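Local coordinates for protein dermonecrotic toxin (Pasteurella multocida, PDB 2EBF) that acts as a potent mitogen and dermonecrotic toxin that induces bone resorption and is associated with severe atrophic rhinitis in pigs, this chain being its C-terminal region, at residues A[416-421]-A[445-450]. Numbering follows the deposited sequence.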
loop_
_atom_site.group_PDB
_atom_site.type_symbol
_atom_site.label_atom_id
_atom_site.label_comp_id
_atom_site.label_asym_id
_atom_site.label_seq_id
_atom_site.Cartn_x
_atom_site.Cartn_y
_atom_site.Cartn_z
ATOM N N GLN A 416 29.638 6.816 -8.287
ATOM C CA GLN A 416 30.636 7.763 -8.783
ATOM C C GLN A 416 31.776 8.015 -7.792
ATOM O O GLN A 416 32.951 7.982 -8.173
ATOM C CB GLN A 416 29.974 9.084 -9.176
ATOM C CG GLN A 416 29.834 9.298 -10.675
ATOM C CD GLN A 416 28.637 8.603 -11.297
ATOM O OE1 GLN A 416 27.767 9.257 -11.877
ATOM N NE2 GLN A 416 28.587 7.276 -11.192
ATOM N N PHE A 417 31.427 8.264 -6.530
ATOM C CA PHE A 417 32.420 8.468 -5.482
ATOM C C PHE A 417 33.354 7.270 -5.361
ATOM O O PHE A 417 34.570 7.434 -5.309
ATOM C CB PHE A 417 31.758 8.743 -4.130
ATOM C CG PHE A 417 32.733 8.797 -2.985
ATOM C CD1 PHE A 417 33.320 10.001 -2.610
ATOM C CD2 PHE A 417 33.085 7.639 -2.292
ATOM C CE1 PHE A 417 34.232 10.054 -1.554
ATOM C CE2 PHE A 417 33.996 7.685 -1.239
ATOM C CZ PHE A 417 34.569 8.896 -0.871
ATOM N N LEU A 418 32.772 6.072 -5.315
ATOM C CA LEU A 418 33.526 4.832 -5.123
ATOM C C LEU A 418 34.514 4.555 -6.249
ATOM O O LEU A 418 35.561 3.948 -6.025
ATOM C CB LEU A 418 32.575 3.644 -4.980
ATOM C CG LEU A 418 31.777 3.539 -3.679
ATOM C CD1 LEU A 418 30.808 2.375 -3.767
ATOM C CD2 LEU A 418 32.701 3.380 -2.482
ATOM N N GLN A 419 34.169 5.000 -7.454
ATOM C CA GLN A 419 35.006 4.794 -8.640
ATOM C C GLN A 419 35.990 5.941 -8.893
ATOM O O GLN A 419 36.679 5.966 -9.918
ATOM C CB GLN A 419 34.120 4.533 -9.866
ATOM C CG GLN A 419 33.551 3.112 -9.909
ATOM C CD GLN A 419 32.080 3.068 -10.294
ATOM O OE1 GLN A 419 31.696 3.472 -11.396
ATOM N NE2 GLN A 419 31.241 2.571 -9.376
ATOM N N GLY A 420 36.065 6.882 -7.954
ATOM C CA GLY A 420 37.036 7.978 -8.036
ATOM C C GLY A 420 36.622 9.148 -8.912
ATOM O O GLY A 420 37.448 10.004 -9.239
ATOM N N SER A 421 35.346 9.185 -9.294
ATOM C CA SER A 421 34.791 10.308 -10.047
ATOM C C SER A 421 34.571 11.505 -9.128
ATOM O O SER A 421 34.532 11.357 -7.904
ATOM C CB SER A 421 33.476 9.902 -10.723
ATOM O OG SER A 421 32.716 11.032 -11.128
ATOM N N LYS A 445 33.663 9.968 6.619
ATOM C CA LYS A 445 34.714 8.995 6.929
ATOM C C LYS A 445 34.304 7.556 6.641
ATOM O O LYS A 445 35.116 6.754 6.153
ATOM C CB LYS A 445 35.149 9.133 8.387
ATOM C CG LYS A 445 36.296 10.117 8.591
ATOM C CD LYS A 445 36.402 10.580 10.041
ATOM C CE LYS A 445 37.211 9.620 10.899
ATOM N NZ LYS A 445 37.782 10.319 12.098
ATOM N N LEU A 446 33.046 7.237 6.948
ATOM C CA LEU A 446 32.485 5.909 6.683
ATOM C C LEU A 446 32.500 5.622 5.186
ATOM O O LEU A 446 32.942 4.560 4.757
ATOM C CB LEU A 446 31.047 5.838 7.196
ATOM C CG LEU A 446 30.447 4.575 7.817
ATOM C CD1 LEU A 446 28.990 4.497 7.433
ATOM C CD2 LEU A 446 31.175 3.267 7.489
ATOM N N LEU A 447 32.014 6.583 4.399
ATOM C CA LEU A 447 32.018 6.479 2.947
ATOM C C LEU A 447 33.444 6.361 2.420
ATOM O O LEU A 447 33.722 5.555 1.535
ATOM C CB LEU A 447 31.397 7.727 2.331
ATOM C CG LEU A 447 30.521 7.623 1.080
ATOM C CD1 LEU A 447 30.573 8.940 0.324
ATOM C CD2 LEU A 447 30.875 6.459 0.159
ATOM N N GLN A 448 34.324 7.204 2.954
ATOM C CA GLN A 448 35.726 7.210 2.563
ATOM C C GLN A 448 36.338 5.827 2.801
ATOM O O GLN A 448 37.063 5.304 1.947
ATOM C CB GLN A 448 36.481 8.306 3.329
ATOM C CG GLN A 448 37.893 8.605 2.819
ATOM C CD GLN A 448 37.929 8.875 1.328
ATOM O OE1 GLN A 448 38.460 8.073 0.563
ATOM N NE2 GLN A 448 37.338 9.990 0.907
ATOM N N SER A 449 36.024 5.227 3.949
ATOM C CA SER A 449 36.576 3.911 4.294
ATOM C C SER A 449 36.127 2.801 3.337
ATOM O O SER A 449 36.903 1.895 3.032
ATOM C CB SER A 449 36.259 3.535 5.743
ATOM O OG SER A 449 34.911 3.102 5.889
ATOM N N ALA A 450 34.883 2.883 2.865
ATOM C CA ALA A 450 34.346 1.907 1.911
ATOM C C ALA A 450 35.115 1.942 0.589
ATOM O O ALA A 450 35.394 0.898 -0.012
ATOM C CB ALA A 450 32.849 2.157 1.672
#
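Phe417, in the last turn of helix 407-418, points its ring at helix 442-452 and takes Leu447 onto one face. Leu447 CD1 sits over the middle of that face, 3.8 Å from the ring centroid and only 9° off the normal, a well-centred CH-pi contact. The other methyl hangs beyond the CD2-CE2 side of the ring, on the same side of the plane, with Leu447 CD2 3.5 Å from Phe417 CD2. With CG anti to the backbone N (chi1 173°), the Phe417 ring is carried toward helix 442-452, meeting Leu447 from the opposite direction. Its CE2 also comes to 3.5 Å from the backbone oxygen Leu447 O. Leu427 of helix 425-434 touches both side chains, while Leu431 of the same helix and Phe457 of strand 456-461 pack on Leu447; Trp424 meets the Phe417 ring edge-to-face.

Toward the margins, off the ring face, the packing thins. Leu418 lies alongside with one methyl, its CD2 4.3 Å from Ala450 CB and 4.4 Å from Leu447 CD2, the outer and partly exposed margin of the contact. Gln448, also partly exposed, has a chain bent at chi2 that curls back so that the amide end lies by the ring edge near CZ, its plane turned 60° from that of the ring. The helix ends after Leu418: Gly420, at positive phi, lets Ser421 N bond Gln416 O at 2.9 Å and Gly420 N bond Phe417 O at 3.1 Å, a Schellman motif. Within the C2 domain of the toxin, Phe417 thus joins the first and last helices of the connection between the neighbouring parallel strands 399-402 and 456-461, a beta-alpha-beta crossover elaborated by extra helices.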